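Local coordinates for protein xyloglucan-specific endo-beta-1,4-glucanase BoGH9A (PDB 6DHT) that hydrolyses internal beta-1,4-glucosidic linkages in the backbone of xyloglucan, releasing xyloglucan oligosaccharides, at residues Gly24-Gln29 with Ser563-Ala568; Thr62-Ser65 with Lys70-Thr73; Gly382-Leu387 with Leu451-Leu456; Glu420-Pro423 with Gly429-Ala432; Lys443-Gly448 with Asp472-Arg477. All blocks are in the same frame, centred on the assembly; numbering follows the deposited sequence.

Contacts 1, 3 and 5 are buried, whereas contacts 2 and 4 are only partly so. Contacts 3 and 5 lie within the family 9 catalytic region and share helix 439-458: contact 3 stacks two aromatic rings, while contact 5 meshes sulfur-bearing and branched side chains. Contact 1 ties the N-terminal Ig-like domain to the C-terminal helix 551-567 through a phenol-carboxylate hydrogen bond and a methyl-ring contact, and it touches contacts 3 and 5. Contact 2, a hairpin edge of the Ig-like domain, relies on backbone bonds and bridging waters. It packs against the loop of contact 4, where proline and threonine carbons meet an amide.

Contact 1 (Gly24-Gln29 with Ser563-Ala568); sequences GYYPNQ and SLDALA
Tyr-26 reaches Asp-565 and Ala-568 near the C-terminal end of helix 551-567. The polar contact is short: Tyr-26 OH donates to Asp-565 OD1 at 2.6 Å. The carboxylate oxygen lies at the ring edge, in the ring plane, and is met on its anti side by a hydroxyl 18° out of the carboxylate plane. Asp-565 turns its carboxylate into place with CG trans to the backbone N (chi1 -168°); OD2 is hydrogen-bonded to Tyr-196 OH. The phenol oxygen has a second partner in Leu-104 N. The apolar contact is a CH-pi interaction: Ala-568 CB sits over one face of the Tyr-26 ring, 3.6 Å from the centroid and offset toward the rim. A small methyl suits this place because it can settle close on the ring. Gln-29 N to Tyr-26 O closes a type I turn, and Tyr-26 N donates to Gln-29 OE1 (3.0 Å). A phenylalanine in place of Tyr-26 would probably keep the methyl-ring contact but leave Asp-565 OD1 and Leu-104 N without their phenol partner. The contact joins the loop between strands 18-19 and 32-35 of the Ig-like domain to helix 551-567, which packs through Leu-564 on helix 461-474 and through Leu-567 on helix 439-458.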
# COMPACT_ATOMS: atom_id res chain seq x y z
N GLY A 24 18.66 -7.60 2.63
CA GLY A 24 20.02 -7.25 2.26
C GLY A 24 20.11 -5.85 1.70
O GLY A 24 19.22 -5.02 1.92
N TYR A 25 21.19 -5.58 0.97
CA TYR A 25 21.53 -4.23 0.54
C TYR A 25 21.96 -4.17 -0.90
O TYR A 25 22.61 -5.08 -1.41
CB TYR A 25 22.70 -3.69 1.37
CG TYR A 25 22.44 -3.74 2.83
CD1 TYR A 25 21.75 -2.72 3.49
CD2 TYR A 25 22.91 -4.80 3.59
CE1 TYR A 25 21.49 -2.78 4.84
CE2 TYR A 25 22.67 -4.87 4.93
CZ TYR A 25 21.96 -3.85 5.56
OH TYR A 25 21.71 -3.91 6.91
N TYR A 26 21.59 -3.09 -1.58
CA TYR A 26 22.13 -2.85 -2.92
C TYR A 26 23.61 -2.47 -2.81
O TYR A 26 24.01 -1.88 -1.80
CB TYR A 26 21.37 -1.73 -3.65
CG TYR A 26 19.93 -2.08 -3.99
CD1 TYR A 26 19.61 -2.76 -5.16
CD2 TYR A 26 18.92 -1.80 -3.10
CE1 TYR A 26 18.29 -3.11 -5.45
CE2 TYR A 26 17.60 -2.14 -3.38
CZ TYR A 26 17.30 -2.82 -4.53
OH TYR A 26 16.00 -3.16 -4.75
N PRO A 27 24.40 -2.76 -3.86
CA PRO A 27 25.84 -2.48 -3.76
C PRO A 27 26.19 -1.04 -3.40
O PRO A 27 27.15 -0.83 -2.64
CB PRO A 27 26.35 -2.83 -5.15
CG PRO A 27 25.46 -3.92 -5.61
CD PRO A 27 24.08 -3.49 -5.10
N ASN A 28 25.44 -0.06 -3.92
CA ASN A 28 25.74 1.34 -3.62
C ASN A 28 24.88 1.95 -2.55
O ASN A 28 24.94 3.15 -2.32
CB ASN A 28 25.64 2.17 -4.89
CG ASN A 28 26.75 1.86 -5.86
OD1 ASN A 28 27.89 1.58 -5.45
ND2 ASN A 28 26.42 1.88 -7.15
N GLN A 29 24.10 1.13 -1.86
CA GLN A 29 23.23 1.61 -0.78
C GLN A 29 24.02 1.95 0.46
O GLN A 29 25.10 1.40 0.69
CB GLN A 29 22.20 0.52 -0.44
CG GLN A 29 20.99 1.01 0.32
CD GLN A 29 20.08 -0.14 0.75
OE1 GLN A 29 20.04 -1.18 0.09
NE2 GLN A 29 19.39 0.04 1.87
N SER A 563 9.32 1.10 -6.49
CA SER A 563 10.07 2.30 -6.86
C SER A 563 11.52 2.26 -6.37
O SER A 563 12.42 2.65 -7.10
CB SER A 563 9.35 3.57 -6.41
OG SER A 563 9.25 3.68 -5.01
N LEU A 564 11.76 1.77 -5.15
CA LEU A 564 13.13 1.67 -4.66
C LEU A 564 13.93 0.66 -5.47
O LEU A 564 15.14 0.88 -5.73
CB LEU A 564 13.15 1.29 -3.17
CG LEU A 564 12.66 2.34 -2.19
CD1 LEU A 564 12.76 1.84 -0.78
CD2 LEU A 564 13.36 3.70 -2.34
N ASP A 565 13.33 -0.45 -5.85
CA ASP A 565 14.01 -1.41 -6.72
C ASP A 565 14.27 -0.83 -8.12
O ASP A 565 15.39 -0.91 -8.64
CB ASP A 565 13.22 -2.71 -6.82
CG ASP A 565 14.00 -3.82 -7.46
OD1 ASP A 565 15.18 -4.06 -7.05
OD2 ASP A 565 13.45 -4.51 -8.32
N ALA A 566 13.27 -0.20 -8.73
CA ALA A 566 13.44 0.40 -10.05
C ALA A 566 14.55 1.44 -10.03
O ALA A 566 15.33 1.51 -11.00
CB ALA A 566 12.18 1.02 -10.50
N LEU A 567 14.61 2.26 -8.99
CA LEU A 567 15.59 3.36 -8.93
C LEU A 567 17.02 2.91 -8.62
O LEU A 567 17.97 3.67 -8.83
CB LEU A 567 15.13 4.43 -7.94
CG LEU A 567 13.94 5.28 -8.43
CD1 LEU A 567 13.41 6.08 -7.29
CD2 LEU A 567 14.36 6.22 -9.59
N ALA A 568 17.19 1.68 -8.17
CA ALA A 568 18.51 1.21 -7.74
C ALA A 568 19.49 1.09 -8.90
O ALA A 568 20.71 1.13 -8.69
CB ALA A 568 18.39 -0.12 -7.02

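Contact 2 (Thr62-Ser65 with Lys70-Thr73); sequences TAKS and KTRT
Ala-63 and Arg-72 form an antiparallel hydrogen-bonded pair: Ala-63 N donates to Arg-72 O at 3.1 Å, and Arg-72 N to Ala-63 O at 3.0 Å. They belong to the hairpin of strands 62-63 and 72-76 in the N-terminal Ig-like domain, with 62-63 an outermost strand of its sheet. Beyond this rung, water takes over. One molecule accepts from Ser-65 N, donates to Lys-70 O and accepts a weak bond from Arg-72 NH2; a second links Ser-65 OG to the same NH2. The serine hydroxyl lies at the guanidinium edge, in its plane but 3.8 Å from NH2, a span suited to a bridging water. Arg-72 NE is paired with Asp-36, and Lys-70 NZ with Asp-36 and Glu-535.

The straight aliphatic chain of Lys-64 passes Lys-70 O, 3.3 Å from CG, and Thr-71 OG1, 3.4 Å from CE. Its ammonium forms a salt bridge with Asp-69 and shares a water with Thr-71 OG1. The other branch of Thr-71, CG2, packs 3.8 Å from Thr-62 CB, so a beta-branched residue serves both neighbours. Thr-62 and Thr-73, the non-hydrogen-bonded pair, lie side by side. With an alanine in place of Thr-71, the water beside Lys-64 is likely to lose its hydroxyl partner and a gap to open beside Thr-62. The chemistry is that of a hairpin opening toward its turn, direct backbone bonds giving way to bridging water.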
# COMPACT_ATOMS: atom_id res chain seq x y z
N THR A 62 25.83 6.12 19.29
CA THR A 62 24.75 5.52 20.06
C THR A 62 23.69 6.56 20.32
O THR A 62 23.98 7.76 20.33
CB THR A 62 25.22 4.94 21.41
OG1 THR A 62 25.70 6.00 22.24
CG2 THR A 62 26.31 3.93 21.20
N ALA A 63 22.46 6.11 20.54
CA ALA A 63 21.35 6.98 20.83
C ALA A 63 20.26 6.22 21.54
O ALA A 63 20.24 4.99 21.52
CB ALA A 63 20.79 7.58 19.54
N LYS A 64 19.36 6.97 22.16
CA LYS A 64 18.20 6.41 22.80
C LYS A 64 16.98 7.17 22.33
O LYS A 64 17.07 8.35 22.00
CB LYS A 64 18.33 6.52 24.33
CG LYS A 64 19.55 5.82 24.90
CD LYS A 64 19.41 5.61 26.42
CE LYS A 64 20.66 4.97 27.01
NZ LYS A 64 20.47 4.67 28.46
N SER A 65 15.84 6.48 22.28
CA SER A 65 14.55 7.12 22.07
C SER A 65 14.06 7.68 23.39
O SER A 65 14.59 7.34 24.45
CB SER A 65 13.52 6.12 21.55
OG SER A 65 13.29 5.10 22.52
N LYS A 70 17.06 1.52 26.39
CA LYS A 70 18.01 0.72 25.63
C LYS A 70 18.98 1.63 24.89
O LYS A 70 18.57 2.67 24.35
CB LYS A 70 17.30 -0.16 24.59
CG LYS A 70 16.51 -1.35 25.10
CD LYS A 70 15.62 -1.87 23.98
CE LYS A 70 14.96 -3.18 24.30
NZ LYS A 70 14.13 -3.66 23.15
N THR A 71 20.25 1.23 24.85
CA THR A 71 21.25 1.92 24.06
C THR A 71 21.28 1.27 22.68
O THR A 71 21.58 0.08 22.55
CB THR A 71 22.67 1.79 24.67
OG1 THR A 71 22.72 2.48 25.92
CG2 THR A 71 23.73 2.39 23.76
N ARG A 72 20.98 2.05 21.65
CA ARG A 72 21.02 1.56 20.28
C ARG A 72 22.31 2.01 19.62
O ARG A 72 22.59 3.21 19.57
CB ARG A 72 19.80 2.09 19.53
CG ARG A 72 18.56 1.24 19.67
CD ARG A 72 17.99 1.13 21.09
NE ARG A 72 16.79 0.30 21.06
CZ ARG A 72 15.54 0.75 21.13
NH1 ARG A 72 14.53 -0.09 21.00
NH2 ARG A 72 15.27 2.03 21.35
N THR A 73 23.09 1.08 19.08
CA THR A 73 24.39 1.40 18.50
C THR A 73 24.35 1.22 16.98
O THR A 73 23.99 0.16 16.48
CB THR A 73 25.50 0.50 19.09
OG1 THR A 73 25.45 0.58 20.52
CG2 THR A 73 26.89 0.91 18.60
O HOH W 1 21.28 1.62 28.14
O HOH W 2 12.88 3.25 20.27
O HOH W 3 16.48 3.81 23.40

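Contact 3 (Gly382-Leu387 with Leu451-Leu456); sequences GIFAWL and LMYAYL
Phe-384 and Tyr-453 lay their rings face to face in an offset stack, centroids 3.7 Å apart and planes only 4° from parallel. The slip carries Tyr-453 CE2 over the centre of the phenylalanine ring, and Phe-384 CD1 over the centre of the tyrosine ring. The closest atoms are Phe-384 CG and Tyr-453 CZ, at 3.3 Å. The phenol oxygen extends past the ring centre toward the root of its partner, Tyr-453 OH lying 3.6 Å from Phe-384 CB. Flat aromatic groups suit this place because each presents a broad face to the other while their side chains cross at about a right angle. CG of Phe-384 is trans to the carbonyl carbon (chi1 -61°), which directs the ring from helix 379-386 toward helix 439-458. The stack thus joins two helices of the family 9 catalytic domain, an (alpha/alpha)6 barrel in this family, across the 8.0 Å between the CA atoms of Phe-384 and Tyr-453. Around the pair, Tyr-453 also packs on Ser-188, Ile-189 and Leu-192 of helix 176-192, and Phe-384 on Tyr-370 in a loop. Farther along helix 379-386, Trp-386 binds Ser-347 OG through NE1 and meets Phe-351 and Phe-400 edge-to-face.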
# COMPACT_ATOMS: atom_id res chain seq x y z
N GLY A 382 -3.68 13.23 -6.10
CA GLY A 382 -3.88 14.32 -7.05
C GLY A 382 -2.59 15.05 -7.32
O GLY A 382 -2.28 15.42 -8.47
N ILE A 383 -1.81 15.28 -6.26
CA ILE A 383 -0.53 15.96 -6.38
C ILE A 383 0.40 15.16 -7.29
O ILE A 383 1.07 15.72 -8.19
CB ILE A 383 0.11 16.20 -4.99
CG1 ILE A 383 -0.70 17.26 -4.25
CG2 ILE A 383 1.55 16.61 -5.11
CD1 ILE A 383 -0.31 17.46 -2.81
N PHE A 384 0.45 13.84 -7.10
CA PHE A 384 1.34 13.03 -7.91
C PHE A 384 1.00 13.18 -9.40
O PHE A 384 1.89 13.22 -10.26
CB PHE A 384 1.29 11.53 -7.53
CG PHE A 384 1.71 11.19 -6.11
CD1 PHE A 384 2.52 12.01 -5.34
CD2 PHE A 384 1.23 10.02 -5.54
CE1 PHE A 384 2.86 11.63 -4.05
CE2 PHE A 384 1.58 9.65 -4.26
CZ PHE A 384 2.38 10.45 -3.52
N ALA A 385 -0.30 13.27 -9.69
CA ALA A 385 -0.76 13.43 -11.07
C ALA A 385 -0.26 14.75 -11.67
O ALA A 385 0.29 14.78 -12.75
CB ALA A 385 -2.26 13.34 -11.12
N TRP A 386 -0.43 15.84 -10.92
CA TRP A 386 0.09 17.15 -11.36
C TRP A 386 1.61 17.18 -11.55
O TRP A 386 2.11 17.94 -12.39
CB TRP A 386 -0.34 18.24 -10.36
CG TRP A 386 -1.76 18.66 -10.56
CD1 TRP A 386 -2.84 18.21 -9.90
CD2 TRP A 386 -2.23 19.64 -11.50
NE1 TRP A 386 -3.99 18.82 -10.38
CE2 TRP A 386 -3.62 19.72 -11.35
CE3 TRP A 386 -1.60 20.45 -12.45
CZ2 TRP A 386 -4.40 20.57 -12.13
CZ3 TRP A 386 -2.37 21.30 -13.21
CH2 TRP A 386 -3.75 21.36 -13.05
N LEU A 387 2.35 16.38 -10.78
CA LEU A 387 3.82 16.39 -10.82
C LEU A 387 4.40 15.42 -11.85
O LEU A 387 5.61 15.36 -12.03
CB LEU A 387 4.39 16.05 -9.44
CG LEU A 387 4.10 17.04 -8.32
CD1 LEU A 387 4.68 16.47 -7.04
CD2 LEU A 387 4.64 18.42 -8.59
N LEU A 451 9.01 10.69 0.05
CA LEU A 451 10.43 11.02 -0.13
C LEU A 451 10.95 10.61 -1.49
O LEU A 451 11.76 11.31 -2.09
CB LEU A 451 11.24 10.34 0.99
CG LEU A 451 11.02 10.95 2.37
CD1 LEU A 451 11.57 10.05 3.46
CD2 LEU A 451 11.67 12.35 2.45
N MET A 452 10.51 9.47 -1.99
CA MET A 452 10.88 9.03 -3.31
C MET A 452 10.39 10.05 -4.37
O MET A 452 11.12 10.42 -5.29
CB MET A 452 10.33 7.60 -3.52
CG MET A 452 10.65 6.94 -4.84
SD MET A 452 9.66 7.51 -6.24
CE MET A 452 8.02 6.96 -5.71
N TYR A 453 9.15 10.52 -4.23
CA TYR A 453 8.67 11.57 -5.13
C TYR A 453 9.50 12.84 -4.98
O TYR A 453 9.80 13.50 -5.98
CB TYR A 453 7.21 11.92 -4.86
CG TYR A 453 6.21 11.08 -5.64
CD1 TYR A 453 5.85 11.42 -6.93
CD2 TYR A 453 5.68 9.93 -5.09
CE1 TYR A 453 4.95 10.64 -7.65
CE2 TYR A 453 4.77 9.14 -5.80
CZ TYR A 453 4.43 9.50 -7.08
OH TYR A 453 3.53 8.74 -7.81
N ALA A 454 9.87 13.22 -3.77
CA ALA A 454 10.73 14.41 -3.62
C ALA A 454 12.08 14.26 -4.34
O ALA A 454 12.57 15.23 -4.96
CB ALA A 454 10.94 14.72 -2.15
N TYR A 455 12.67 13.07 -4.31
CA TYR A 455 13.86 12.76 -5.09
C TYR A 455 13.57 12.97 -6.59
O TYR A 455 14.33 13.65 -7.30
CB TYR A 455 14.35 11.33 -4.84
CG TYR A 455 15.40 10.89 -5.81
CD1 TYR A 455 16.70 11.39 -5.73
CD2 TYR A 455 15.10 10.01 -6.84
CE1 TYR A 455 17.65 11.00 -6.64
CE2 TYR A 455 16.04 9.63 -7.75
CZ TYR A 455 17.33 10.11 -7.64
OH TYR A 455 18.31 9.74 -8.56
N LEU A 456 12.48 12.40 -7.07
CA LEU A 456 12.17 12.49 -8.49
C LEU A 456 12.00 13.94 -8.95
O LEU A 456 12.35 14.28 -10.08
CB LEU A 456 10.90 11.68 -8.83
CG LEU A 456 11.04 10.15 -8.73
CD1 LEU A 456 9.73 9.54 -9.18
CD2 LEU A 456 12.18 9.61 -9.54

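Contact 4 (Glu420-Pro423 with Gly429-Ala432); sequences EQTP and GNDA
Pro-423 and Asn-430 bring together two parts of the irregular loop that connects helices 395-416 and 439-458 of the (alpha/alpha)6 catalytic domain of family 9. The tight part lies at the proline ring, where CD is 3.4 Å from Asn-430 OD1 and 3.5 Å from Asn-430 CG. The proline and the asparagine side chain cross at about a right angle, and OD1 also reaches Pro-423 CG. A proline suits the place because its closed ring gives the amide a compact carbon surface with no N-H. Asn-430 gets there with CG opposite the backbone N (chi1 -154°), which extends the amide toward the other limb of the loop.

The looser side is Thr-422, partly exposed, which runs antiparallel alongside the asparagine side chain and meets it through a methyl. No hydrogen bond joins the two segments; Thr-422 OG1 is engaged with Ala-419 O and Ala-426 N, while its methyl faces the asparagine. Asn-430 also touches Ser-65 of the Ig-like domain, so the loop meets that domain here. At the loose end, Thr-422 CG2 stands 4.0 Å from Asn-430 ND2.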
# COMPACT_ATOMS: atom_id res chain seq x y z
N GLU A 420 19.56 11.10 10.72
CA GLU A 420 20.83 10.40 10.91
C GLU A 420 21.25 10.22 12.36
O GLU A 420 22.19 9.47 12.65
CB GLU A 420 21.93 11.12 10.15
CG GLU A 420 21.77 10.96 8.66
CD GLU A 420 22.92 11.53 7.86
OE1 GLU A 420 23.80 12.20 8.45
OE2 GLU A 420 22.94 11.30 6.63
N GLN A 421 20.57 10.92 13.27
CA GLN A 421 20.86 10.82 14.70
C GLN A 421 19.86 9.93 15.43
O GLN A 421 19.98 9.71 16.65
CB GLN A 421 20.87 12.20 15.35
CG GLN A 421 22.12 13.01 15.09
CD GLN A 421 22.21 13.50 13.68
OE1 GLN A 421 21.39 14.30 13.24
NE2 GLN A 421 23.21 13.01 12.95
N THR A 422 18.84 9.44 14.73
CA THR A 422 17.86 8.57 15.36
C THR A 422 18.48 7.21 15.75
O THR A 422 19.42 6.74 15.11
CB THR A 422 16.62 8.35 14.45
OG1 THR A 422 17.01 7.75 13.22
CG2 THR A 422 15.89 9.67 14.19
N PRO A 423 17.93 6.58 16.80
CA PRO A 423 18.41 5.25 17.19
C PRO A 423 18.41 4.23 16.07
O PRO A 423 19.38 3.49 15.92
CB PRO A 423 17.44 4.85 18.31
CG PRO A 423 17.03 6.13 18.91
CD PRO A 423 16.95 7.11 17.75
N GLY A 429 10.09 6.27 13.11
CA GLY A 429 10.22 5.34 14.22
C GLY A 429 10.76 5.91 15.50
O GLY A 429 11.01 5.14 16.42
N ASN A 430 10.94 7.23 15.58
CA ASN A 430 11.49 7.84 16.79
C ASN A 430 10.56 8.84 17.46
O ASN A 430 11.00 9.63 18.31
CB ASN A 430 12.84 8.50 16.51
CG ASN A 430 13.72 8.58 17.75
OD1 ASN A 430 13.74 7.67 18.58
ND2 ASN A 430 14.43 9.68 17.89
N ASP A 431 9.29 8.79 17.10
CA ASP A 431 8.25 9.58 17.75
C ASP A 431 7.14 8.63 18.16
O ASP A 431 6.73 7.79 17.36
CB ASP A 431 7.71 10.63 16.78
CG ASP A 431 6.79 11.65 17.45
OD1 ASP A 431 5.81 11.26 18.12
OD2 ASP A 431 7.05 12.86 17.30
N ALA A 432 6.66 8.75 19.39
CA ALA A 432 5.62 7.85 19.89
C ALA A 432 4.37 7.89 19.02
O ALA A 432 3.63 6.91 18.94
CB ALA A 432 5.26 8.21 21.33

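Contact 5 (Lys443-Gly448 with Asp472-Arg477); sequences KCMNQG and DYILGR
Cys-444 and Ile-474 mark the nearest backbone approach, their CA atoms 7.9 Å apart, where helix 439-458, with a wider pi-type turn at 443-445, passes the last turn of helix 461-474. These two helices, consecutive in the chain, pack against each other in the (alpha/alpha)6 catalytic domain of family 9. Ile-474 has the largest share of the contact. Between the two segments its CD1 meets only the methionine, with Met-445 CE at 3.5 Å, tighter than usual for two carbons, and Met-445 SD at 3.8 Å. CG2 touches both Cys-444 SG, at 3.8 Å, and Met-445 CE. The methionine chain is folded rather than straight, which turns its methyl back toward the isoleucine, and the two side chains cross at about a right angle. A flexible unbranched chain suits this, since it can mould itself to a branched neighbour.

Cys-444 has SG trans to its backbone N (chi1 -172°), and the sulfur reaches Ile-474 CG2 and Tyr-473. It makes a sulfur-aromatic contact with the Tyr-473 ring, 5.3 Å from the centroid and oblique to it. Helix 551-567 packs on the pair, with Met-445 on its Ala-556 and Leu-560 and Ile-474 on Leu-557, while Asn-446 lies against helix 176-192, Gln-447 against helix 395-416, and Tyr-428 of a loop meets Tyr-473 edge-to-face.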
# COMPACT_ATOMS: atom_id res chain seq x y z
N LYS A 443 2.20 5.38 7.63
CA LYS A 443 3.22 6.36 7.90
C LYS A 443 4.57 5.94 7.37
O LYS A 443 5.17 6.66 6.58
CB LYS A 443 3.29 6.72 9.38
CG LYS A 443 4.16 7.93 9.61
CD LYS A 443 3.90 8.57 10.93
CE LYS A 443 4.60 9.91 10.98
NZ LYS A 443 4.53 10.49 12.33
N CYS A 444 5.11 4.79 7.77
CA CYS A 444 6.47 4.47 7.35
C CYS A 444 6.61 4.33 5.81
O CYS A 444 7.42 5.00 5.19
CB CYS A 444 6.96 3.21 8.07
SG CYS A 444 8.69 2.83 7.82
N MET A 445 5.79 3.46 5.22
CA MET A 445 5.87 3.29 3.77
C MET A 445 5.48 4.57 3.03
O MET A 445 6.17 4.97 2.10
CB MET A 445 4.96 2.16 3.28
CG MET A 445 5.42 0.76 3.56
SD MET A 445 6.92 0.26 2.77
CE MET A 445 8.12 0.65 4.06
N ASN A 446 4.37 5.19 3.42
CA ASN A 446 3.89 6.32 2.61
C ASN A 446 4.74 7.57 2.81
O ASN A 446 4.82 8.42 1.92
CB ASN A 446 2.39 6.55 2.80
CG ASN A 446 1.59 5.50 2.11
OD1 ASN A 446 2.12 4.76 1.28
ND2 ASN A 446 0.34 5.35 2.50
N GLN A 447 5.40 7.67 3.95
CA GLN A 447 6.45 8.69 4.10
C GLN A 447 7.60 8.41 3.12
O GLN A 447 8.08 9.31 2.43
CB GLN A 447 6.97 8.68 5.54
CG GLN A 447 7.96 9.71 5.91
CD GLN A 447 8.31 9.56 7.37
OE1 GLN A 447 9.23 8.84 7.72
NE2 GLN A 447 7.51 10.16 8.23
N GLY A 448 8.00 7.14 3.04
CA GLY A 448 8.97 6.70 2.05
C GLY A 448 8.58 7.03 0.62
O GLY A 448 9.40 7.51 -0.14
N ASP A 472 14.34 -0.14 5.22
CA ASP A 472 15.15 -0.95 6.12
C ASP A 472 14.41 -1.19 7.43
O ASP A 472 14.51 -2.28 8.02
CB ASP A 472 16.47 -0.25 6.41
CG ASP A 472 17.51 -0.41 5.31
OD1 ASP A 472 17.23 -0.86 4.18
OD2 ASP A 472 18.68 -0.07 5.58
N TYR A 473 13.73 -0.16 7.93
CA TYR A 473 12.98 -0.27 9.18
C TYR A 473 11.95 -1.40 9.10
O TYR A 473 11.90 -2.25 10.00
CB TYR A 473 12.28 1.06 9.57
CG TYR A 473 11.64 1.02 10.93
CD1 TYR A 473 10.41 0.43 11.12
CD2 TYR A 473 12.29 1.55 12.03
CE1 TYR A 473 9.83 0.36 12.37
CE2 TYR A 473 11.71 1.50 13.27
CZ TYR A 473 10.48 0.91 13.44
OH TYR A 473 9.91 0.83 14.70
N ILE A 474 11.09 -1.43 8.09
CA ILE A 474 10.10 -2.50 8.09
C ILE A 474 10.69 -3.86 7.81
O ILE A 474 10.03 -4.86 8.14
CB ILE A 474 8.91 -2.26 7.17
CG1 ILE A 474 9.34 -2.37 5.74
CG2 ILE A 474 8.16 -0.92 7.50
CD1 ILE A 474 8.19 -2.72 4.85
N LEU A 475 11.87 -3.92 7.20
CA LEU A 475 12.50 -5.20 6.87
C LEU A 475 13.41 -5.76 7.98
O LEU A 475 14.09 -6.76 7.76
CB LEU A 475 13.22 -5.10 5.52
CG LEU A 475 12.32 -4.76 4.34
CD1 LEU A 475 13.19 -4.57 3.12
CD2 LEU A 475 11.26 -5.82 4.12
N GLY A 476 13.40 -5.11 9.13
CA GLY A 476 14.04 -5.69 10.31
C GLY A 476 14.81 -4.73 11.19
O GLY A 476 15.17 -5.08 12.33
N ARG A 477 15.13 -3.55 10.70
CA ARG A 477 15.94 -2.62 11.48
C ARG A 477 15.05 -1.81 12.40
O ARG A 477 14.80 -0.63 12.15
CB ARG A 477 16.81 -1.73 10.59
CG ARG A 477 17.84 -1.00 11.42
CD ARG A 477 18.83 -0.29 10.57
NE ARG A 477 18.23 0.90 9.98
CZ ARG A 477 18.60 1.43 8.83
NH1 ARG A 477 19.53 0.84 8.11
NH2 ARG A 477 17.99 2.52 8.37